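Long-range contacts in cyclopenase asqI (Emericella nidulans, PDB 5YY3), which converts 4'-methoxycyclopenine into 4'-methoxyviridicatin with release of methyl isocyanate, a zinc-dependent step in aspoquinolone biosynthesis: residues Q306-S311 against E350-L355; I330-Y335 against L355-L360. One frame throughout, in Å; residues are numbered along the deposited sequence.

Interaction 1 of 2, residues Q306-S311 against E350-L355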
ATOM      1  N   GLN A 306      47.688  -6.631  -4.658  1.00 33.52           N
ATOM      2  CA  GLN A 306      48.572  -5.792  -5.482  1.00 34.88           C
ATOM      3  C   GLN A 306      47.812  -5.213  -6.658  1.00 33.51           C
ATOM      4  O   GLN A 306      46.929  -5.871  -7.201  1.00 31.76           O
ATOM      5  CB  GLN A 306      49.764  -6.579  -6.072  1.00 34.08           C
ATOM      6  CG  GLN A 306      50.310  -7.744  -5.275  1.00 43.66           C
ATOM      7  CD  GLN A 306      51.026  -8.770  -6.158  1.00 41.54           C
ATOM      8  OE1 GLN A 306      50.969  -8.709  -7.395  1.00 41.67           O
ATOM      9  NE2 GLN A 306      51.679  -9.731  -5.520  1.00 43.14           N
ATOM     10  N   PHE A 307      48.192  -4.019  -7.102  1.00 31.82           N
ATOM     11  CA  PHE A 307      47.797  -3.565  -8.434  1.00 30.23           C
ATOM     12  C   PHE A 307      49.005  -3.635  -9.384  1.00 40.27           C
ATOM     13  O   PHE A 307      50.062  -3.066  -9.099  1.00 39.09           O
ATOM     14  CB  PHE A 307      47.217  -2.144  -8.394  1.00 31.82           C
ATOM     15  CG  PHE A 307      45.774  -2.084  -7.934  1.00 32.48           C
ATOM     16  CD1 PHE A 307      44.738  -2.176  -8.846  1.00 27.23           C
ATOM     17  CD2 PHE A 307      45.462  -1.960  -6.588  1.00 28.82           C
ATOM     18  CE1 PHE A 307      43.424  -2.130  -8.435  1.00 29.11           C
ATOM     19  CE2 PHE A 307      44.145  -1.910  -6.167  1.00 30.12           C
ATOM     20  CZ  PHE A 307      43.125  -1.998  -7.089  1.00 27.62           C
ATOM     21  N   GLU A 308      48.840  -4.332 -10.507  1.00 37.74           N
ATOM     22  CA  GLU A 308      49.926  -4.506 -11.466  1.00 39.72           C
ATOM     23  C   GLU A 308      50.374  -3.184 -12.060  1.00 41.92           C
ATOM     24  O   GLU A 308      49.572  -2.295 -12.364  1.00 43.30           O
ATOM     25  CB  GLU A 308      49.529  -5.466 -12.598  1.00 37.45           C
ATOM     26  CG  GLU A 308      49.347  -6.913 -12.150  1.00 36.25           C
ATOM     27  CD  GLU A 308      50.497  -7.419 -11.301  1.00 42.36           C
ATOM     28  OE1 GLU A 308      51.669  -7.263 -11.719  1.00 47.36           O
ATOM     29  OE2 GLU A 308      50.231  -7.964 -10.202  1.00 39.42           O
ATOM     30  N   THR A 309      51.686  -3.087 -12.215  1.00 48.71           N
ATOM     31  CA  THR A 309      52.352  -1.927 -12.767  1.00 47.19           C
ATOM     32  C   THR A 309      52.682  -2.261 -14.231  1.00 49.35           C
ATOM     33  O   THR A 309      52.562  -3.410 -14.659  1.00 43.71           O
ATOM     34  CB  THR A 309      53.609  -1.579 -11.891  1.00 52.41           C
ATOM     35  OG1 THR A 309      53.188  -0.858 -10.722  1.00 52.20           O
ATOM     36  CG2 THR A 309      54.659  -0.744 -12.619  1.00 56.27           C
ATOM     37  N   THR A 310      53.032  -1.244 -15.006  1.00 55.26           N
ATOM     38  CA  THR A 310      53.534  -1.411 -16.364  1.00 56.70           C
ATOM     39  C   THR A 310      54.820  -2.266 -16.444  1.00 59.63           C
ATOM     40  O   THR A 310      55.152  -2.801 -17.507  1.00 62.12           O
ATOM     41  CB  THR A 310      53.797  -0.022 -16.995  1.00 55.01           C
ATOM     42  OG1 THR A 310      53.774  -0.121 -18.420  1.00 58.52           O
ATOM     43  CG2 THR A 310      55.133   0.560 -16.508  1.00 54.06           C
ATOM     44  N   SER A 311      55.546  -2.396 -15.334  1.00 59.88           N
ATOM     45  CA  SER A 311      56.763  -3.206 -15.327  1.00 57.35           C
ATOM     46  C   SER A 311      56.585  -4.508 -14.532  1.00 60.61           C
ATOM     47  O   SER A 311      56.288  -4.496 -13.332  1.00 57.31           O
ATOM     48  CB  SER A 311      57.943  -2.394 -14.784  1.00 64.49           C
ATOM     49  OG  SER A 311      57.689  -1.911 -13.479  1.00 65.89           O
ATOM     50  N   GLU A 350      45.595   0.041 -18.620  1.00 36.51           N
ATOM     51  CA  GLU A 350      44.854  -0.790 -19.555  1.00 39.41           C
ATOM     52  C   GLU A 350      44.122  -1.873 -18.788  1.00 31.83           C
ATOM     53  O   GLU A 350      43.046  -2.301 -19.173  1.00 35.87           O
ATOM     54  CB  GLU A 350      45.790  -1.401 -20.609  1.00 43.34           C
ATOM     55  CG  GLU A 350      46.391  -0.349 -21.552  1.00 53.66           C
ATOM     56  CD  GLU A 350      45.332   0.319 -22.427  1.00 58.21           C
ATOM     57  OE1 GLU A 350      44.348  -0.368 -22.785  1.00 54.41           O
ATOM     58  OE2 GLU A 350      45.463   1.531 -22.731  1.00 64.15           O
ATOM     59  N   ARG A 351      44.714  -2.306 -17.685  1.00 30.10           N
ATOM     60  CA  ARG A 351      44.146  -3.384 -16.903  1.00 33.70           C
ATOM     61  C   ARG A 351      42.986  -2.882 -16.010  1.00 32.12           C
ATOM     62  O   ARG A 351      41.935  -3.531 -15.919  1.00 26.83           O
ATOM     63  CB  ARG A 351      45.239  -4.058 -16.066  1.00 33.40           C
ATOM     64  CG  ARG A 351      44.803  -5.387 -15.487  1.00 38.14           C
ATOM     65  CD  ARG A 351      45.949  -6.161 -14.876  1.00 36.98           C
ATOM     66  NE  ARG A 351      47.156  -6.062 -15.689  1.00 51.39           N
ATOM     67  CZ  ARG A 351      48.168  -6.927 -15.634  1.00 57.83           C
ATOM     68  NH1 ARG A 351      48.100  -7.975 -14.821  1.00 57.21           N
ATOM     69  NH2 ARG A 351      49.242  -6.751 -16.399  1.00 48.82           N
ATOM     70  N   TYR A 352      43.157  -1.718 -15.382  1.00 30.64           N
ATOM     71  CA  TYR A 352      42.159  -1.232 -14.430  1.00 29.88           C
ATOM     72  C   TYR A 352      41.289  -0.077 -14.965  1.00 30.56           C
ATOM     73  O   TYR A 352      40.190   0.164 -14.453  1.00 32.00           O
ATOM     74  CB  TYR A 352      42.863  -0.840 -13.122  1.00 24.99           C
ATOM     75  CG  TYR A 352      43.758  -1.960 -12.624  1.00 27.79           C
ATOM     76  CD1 TYR A 352      43.216  -3.169 -12.205  1.00 27.49           C
ATOM     77  CD2 TYR A 352      45.145  -1.829 -12.618  1.00 30.55           C
ATOM     78  CE1 TYR A 352      44.035  -4.211 -11.767  1.00 27.88           C
ATOM     79  CE2 TYR A 352      45.972  -2.867 -12.183  1.00 28.71           C
ATOM     80  CZ  TYR A 352      45.407  -4.046 -11.757  1.00 28.54           C
ATOM     81  OH  TYR A 352      46.199  -5.079 -11.333  1.00 29.33           O
ATOM     82  N   GLY A 353      41.766   0.635 -15.981  1.00 33.07           N
ATOM     83  CA  GLY A 353      40.945   1.611 -16.684  1.00 26.64           C
ATOM     84  C   GLY A 353      40.469   2.825 -15.904  1.00 31.32           C
ATOM     85  O   GLY A 353      41.151   3.320 -14.995  1.00 29.67           O
ATOM     86  N   ASN A 354      39.288   3.312 -16.282  1.00 29.21           N
ATOM     87  CA  ASN A 354      38.624   4.435 -15.622  1.00 30.70           C
ATOM     88  C   ASN A 354      37.167   4.085 -15.301  1.00 30.26           C
ATOM     89  O   ASN A 354      36.240   4.663 -15.874  1.00 27.17           O
ATOM     90  CB  ASN A 354      38.680   5.691 -16.510  1.00 29.03           C
ATOM     91  CG  ASN A 354      38.190   6.930 -15.794  1.00 29.31           C
ATOM     92  OD1 ASN A 354      37.891   6.882 -14.599  1.00 32.94           O
ATOM     93  ND2 ASN A 354      38.138   8.054 -16.500  1.00 31.82           N
ATOM     94  N   LEU A 355      36.969   3.134 -14.391  1.00 30.64           N
ATOM     95  CA  LEU A 355      35.649   2.519 -14.199  1.00 28.75           C
ATOM     96  C   LEU A 355      34.555   3.471 -13.697  1.00 25.97           C
ATOM     97  O   LEU A 355      33.421   3.404 -14.170  1.00 27.14           O
ATOM     98  CB  LEU A 355      35.764   1.338 -13.233  1.00 25.91           C
ATOM     99  CG  LEU A 355      34.512   0.502 -13.007  1.00 23.55           C
ATOM    100  CD1 LEU A 355      33.935   0.065 -14.340  1.00 27.52           C
ATOM    101  CD2 LEU A 355      34.850  -0.699 -12.160  1.00 26.96           C
TER
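Arg351 spreads its guanidinium over the aliphatic part of Glu308, whose CB lies 3.6 Å above the centre of that flat group. The arginine chain runs extended through its first two torsions and turns only at chi3 (-40°), which lays the plate over the glutamate stem. The two charged ends are not paired: Glu308 OE1 stays 4.8 Å from Arg351 NH1, a distance at which their opposite charges may attract weakly. The salt bridge of Arg351 goes instead to Asp348, just ahead in the chain. A long residue suits this outer position, since its methylenes cover the next side chain while its charge remains near water.

Tyr352 carries most of the contact. Phe307 points its edge at one face of the tyrosine ring in a T-shaped stack, centroids 4.8 Å apart and planes at 75°, with Phe307 CD1 3.4 Å above the ring centre. The other face is covered by CB of Arg351, so the ring is clasped between two apolar groups. Its hydroxyl reaches beyond them to accept a nearly straight bond from the backbone, Glu308 N to Tyr352 OH 2.9 Å (164°). Tyrosine fits because one side chain supplies both an aromatic face and an acceptor for a peptide N-H just past the strand. Gly353, with positive phi, then ends the short helix, and Asn354 occupies the N-cap position of the next one.

Around this junction, strand 306-307 pairs antiparallel with 316-317, and Glu308 also shares a backbone hydrogen bond with Asp348. Phe307 packs on Ala301 and Tyr352 on Asn297 of helix 288-304, while both aromatic side chains pack on Ile330 of helix 323-331. The contact thus ties helix 349-352 and the end of the small hairpin to the same two helices.

Interaction 2 of 2, residues I330-Y335 against L355-L360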
ATOM      1  N   ILE A 330      42.222   4.501  -8.132  1.00 24.36           N
ATOM      2  CA  ILE A 330      42.185   3.797  -9.398  1.00 24.62           C
ATOM      3  C   ILE A 330      40.768   3.790  -9.994  1.00 28.31           C
ATOM      4  O   ILE A 330      40.600   4.017 -11.196  1.00 31.96           O
ATOM      5  CB  ILE A 330      42.737   2.377  -9.228  1.00 25.85           C
ATOM      6  CG1 ILE A 330      44.262   2.468  -9.119  1.00 25.43           C
ATOM      7  CG2 ILE A 330      42.295   1.468 -10.386  1.00 26.38           C
ATOM      8  CD1 ILE A 330      44.963   1.183  -8.773  1.00 28.12           C
ATOM      9  N   LEU A 331      39.755   3.559  -9.158  1.00 27.24           N
ATOM     10  CA  LEU A 331      38.352   3.657  -9.580  1.00 25.38           C
ATOM     11  C   LEU A 331      38.068   4.985 -10.279  1.00 27.11           C
ATOM     12  O   LEU A 331      37.277   5.040 -11.223  1.00 25.66           O
ATOM     13  CB  LEU A 331      37.407   3.500  -8.380  1.00 26.08           C
ATOM     14  CG  LEU A 331      37.188   2.062  -7.893  1.00 21.13           C
ATOM     15  CD1 LEU A 331      36.458   2.020  -6.553  1.00 21.28           C
ATOM     16  CD2 LEU A 331      36.463   1.231  -8.964  1.00 21.13           C
ATOM     17  N   ASP A 332      38.731   6.047  -9.824  1.00 26.48           N
ATOM     18  CA  ASP A 332      38.506   7.376 -10.379  1.00 27.55           C
ATOM     19  C   ASP A 332      39.618   7.792 -11.347  1.00 27.10           C
ATOM     20  O   ASP A 332      39.727   8.972 -11.694  1.00 27.62           O
ATOM     21  CB  ASP A 332      38.373   8.391  -9.246  1.00 25.36           C
ATOM     22  CG  ASP A 332      37.803   9.721  -9.705  1.00 31.10           C
ATOM     23  OD1 ASP A 332      36.709   9.739 -10.321  1.00 30.98           O
ATOM     24  OD2 ASP A 332      38.453  10.758  -9.443  1.00 37.66           O
ATOM     25  N   ALA A 333      40.422   6.814 -11.785  1.00 31.17           N
ATOM     26  CA  ALA A 333      41.519   7.008 -12.770  1.00 29.96           C
ATOM     27  C   ALA A 333      42.481   8.140 -12.425  1.00 31.31           C
ATOM     28  O   ALA A 333      42.882   8.928 -13.283  1.00 35.87           O
ATOM     29  CB  ALA A 333      40.961   7.244 -14.163  1.00 21.45           C
ATOM     30  N   GLN A 334      42.873   8.209 -11.169  1.00 27.32           N
ATOM     31  CA  GLN A 334      43.860   9.204 -10.762  1.00 35.56           C
ATOM     32  C   GLN A 334      45.279   8.707 -10.830  1.00 36.09           C
ATOM     33  O   GLN A 334      46.022   8.781  -9.873  1.00 37.48           O
ATOM     34  CB  GLN A 334      43.504   9.692  -9.378  1.00 34.69           C
ATOM     35  CG  GLN A 334      42.152  10.223  -9.534  1.00 41.90           C
ATOM     36  CD  GLN A 334      41.705  10.967  -8.366  1.00 42.11           C
ATOM     37  OE1 GLN A 334      41.714  10.467  -7.236  1.00 48.67           O
ATOM     38  NE2 GLN A 334      41.269  12.187  -8.614  1.00 43.90           N
ATOM     39  N   TYR A 335      45.631   8.203 -11.999  1.00 34.75           N
ATOM     40  CA  TYR A 335      46.946   7.643 -12.206  1.00 40.44           C
ATOM     41  C   TYR A 335      48.084   8.674 -12.065  1.00 41.89           C
ATOM     42  O   TYR A 335      49.130   8.328 -11.537  1.00 44.43           O
ATOM     43  CB  TYR A 335      46.991   6.948 -13.559  1.00 36.77           C
ATOM     44  CG  TYR A 335      45.980   5.814 -13.682  1.00 33.59           C
ATOM     45  CD1 TYR A 335      46.168   4.622 -12.993  1.00 33.25           C
ATOM     46  CD2 TYR A 335      44.840   5.935 -14.485  1.00 30.91           C
ATOM     47  CE1 TYR A 335      45.270   3.577 -13.099  1.00 32.24           C
ATOM     48  CE2 TYR A 335      43.929   4.887 -14.599  1.00 29.62           C
ATOM     49  CZ  TYR A 335      44.156   3.713 -13.899  1.00 29.63           C
ATOM     50  OH  TYR A 335      43.280   2.662 -13.990  1.00 27.01           O
ATOM     51  N   LEU A 355      36.969   3.134 -14.391  1.00 30.64           N
ATOM     52  CA  LEU A 355      35.649   2.519 -14.199  1.00 28.75           C
ATOM     53  C   LEU A 355      34.555   3.471 -13.697  1.00 25.97           C
ATOM     54  O   LEU A 355      33.421   3.404 -14.170  1.00 27.14           O
ATOM     55  CB  LEU A 355      35.764   1.338 -13.233  1.00 25.91           C
ATOM     56  CG  LEU A 355      34.512   0.502 -13.007  1.00 23.55           C
ATOM     57  CD1 LEU A 355      33.935   0.065 -14.340  1.00 27.52           C
ATOM     58  CD2 LEU A 355      34.850  -0.699 -12.160  1.00 26.96           C
ATOM     59  N   HIS A 356      34.875   4.336 -12.736  1.00 28.06           N
ATOM     60  CA  HIS A 356      33.867   5.214 -12.149  1.00 25.43           C
ATOM     61  C   HIS A 356      33.298   6.160 -13.192  1.00 28.74           C
ATOM     62  O   HIS A 356      32.080   6.255 -13.363  1.00 27.50           O
ATOM     63  CB  HIS A 356      34.437   6.030 -10.980  1.00 22.67           C
ATOM     64  CG  HIS A 356      33.549   7.159 -10.549  1.00 26.24           C
ATOM     65  ND1 HIS A 356      32.253   6.964 -10.117  1.00 22.60           N
ATOM     66  CD2 HIS A 356      33.760   8.499 -10.510  1.00 26.56           C
ATOM     67  CE1 HIS A 356      31.707   8.133  -9.819  1.00 24.86           C
ATOM     68  NE2 HIS A 356      32.604   9.079 -10.048  1.00 24.64           N
ATOM     69  N   ASN A 357      34.179   6.857 -13.900  1.00 28.01           N
ATOM     70  CA  ASN A 357      33.715   7.897 -14.819  1.00 27.70           C
ATOM     71  C   ASN A 357      33.134   7.334 -16.125  1.00 25.51           C
ATOM     72  O   ASN A 357      32.207   7.907 -16.693  1.00 29.94           O
ATOM     73  CB  ASN A 357      34.850   8.884 -15.104  1.00 29.04           C
ATOM     74  CG  ASN A 357      35.288   9.642 -13.852  1.00 28.84           C
ATOM     75  OD1 ASN A 357      34.679  10.647 -13.471  1.00 31.72           O
ATOM     76  ND2 ASN A 357      36.339   9.159 -13.205  1.00 27.05           N
ATOM     77  N   TYR A 358      33.644   6.207 -16.605  1.00 27.73           N
ATOM     78  CA  TYR A 358      32.995   5.594 -17.764  1.00 26.48           C
ATOM     79  C   TYR A 358      31.670   4.982 -17.339  1.00 25.55           C
ATOM     80  O   TYR A 358      30.705   4.947 -18.123  1.00 28.49           O
ATOM     81  CB  TYR A 358      33.891   4.546 -18.424  1.00 26.14           C
ATOM     82  CG  TYR A 358      34.882   5.142 -19.383  1.00 24.86           C
ATOM     83  CD1 TYR A 358      34.451   5.882 -20.477  1.00 30.34           C
ATOM     84  CD2 TYR A 358      36.251   4.950 -19.215  1.00 28.90           C
ATOM     85  CE1 TYR A 358      35.358   6.426 -21.376  1.00 30.60           C
ATOM     86  CE2 TYR A 358      37.161   5.488 -20.108  1.00 29.16           C
ATOM     87  CZ  TYR A 358      36.704   6.223 -21.188  1.00 30.08           C
ATOM     88  OH  TYR A 358      37.602   6.771 -22.073  1.00 33.11           O
ATOM     89  N   GLY A 359      31.611   4.510 -16.098  1.00 24.09           N
ATOM     90  CA  GLY A 359      30.362   4.004 -15.548  1.00 22.36           C
ATOM     91  C   GLY A 359      29.253   5.043 -15.534  1.00 22.49           C
ATOM     92  O   GLY A 359      28.124   4.767 -15.971  1.00 22.35           O
ATOM     93  N   LEU A 360      29.569   6.238 -15.033  1.00 20.48           N
ATOM     94  CA  LEU A 360      28.612   7.346 -15.028  1.00 21.85           C
ATOM     95  C   LEU A 360      28.203   7.670 -16.455  1.00 24.13           C
ATOM     96  O   LEU A 360      27.028   7.963 -16.731  1.00 23.41           O
ATOM     97  CB  LEU A 360      29.201   8.597 -14.351  1.00 20.84           C
ATOM     98  CG  LEU A 360      29.470   8.469 -12.848  1.00 24.88           C
ATOM     99  CD1 LEU A 360      29.949   9.794 -12.273  1.00 24.45           C
ATOM    100  CD2 LEU A 360      28.230   7.981 -12.130  1.00 22.03           C
TER
HETATM  101  O   HOH W   1      38.826   2.355 -12.905  1.00 27.63           O
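Asn357 ND2 is held by two oxygens: Asp332 OD1 across the contact, 3.0 Å away, and Asn354 OD1 at the N-cap position of its own helix. The aspartate oxygen is met from above the carboxylate plane, 53° out of it. Asp332 CG lies anti to the backbone N (chi1 -166°), which carries the carboxylate toward the first turn of helix 355-367. Aspartate suits this place because its oxygens serve different partners, OD1 Asn357 and OD2 Tyr193. OD1 also packs at the edge of the His356 imidazole, near its plane, 3.2 Å from His356 CD2.

The backbone supplies a second link. His356 N donates to Leu331 O at 2.9 Å, in the carbonyl plane, so an N-H at the start of one helix, where no earlier turn can serve it, uses a carbonyl at the end of another. Helix 323-331 finishes in a Schellman motif with Ala333 in the positive-phi position. Leu331 CD2 and Leu355 CD2 meet at 4.1 Å, their side chains running alongside each other; leucines suit the apolar neighbourhood of helices 288-304 and 391-410.

Trp396 NE1 donates to His356 ND1 and so orients the imidazole, against which Phe214 packs edge-to-face. This is consistent with a histidine held in one orientation close to the zinc ligands His190 and His218.

In the fold
Both contacts belong to the hemocyanin-type helical domain and involve successive helices, 349-352 and 355-367, joined by Gly353 and Asn354. The segments share Leu355, which makes its contact in interaction 2. Interaction 1 is the more peripheral, partly buried and away from the zinc: an aromatic pair does the inner packing and charged chains cover it outside. Interaction 2 is buried and close to the metal ligands, and combines directional bonds at helix ends with leucine packing. The two contacts touch each other, through Ile330 of helix 323-331 on Phe307 and Tyr335 beside Gly353. Helix 288-304 packs on both, whereas helix 391-410 backs interaction 2.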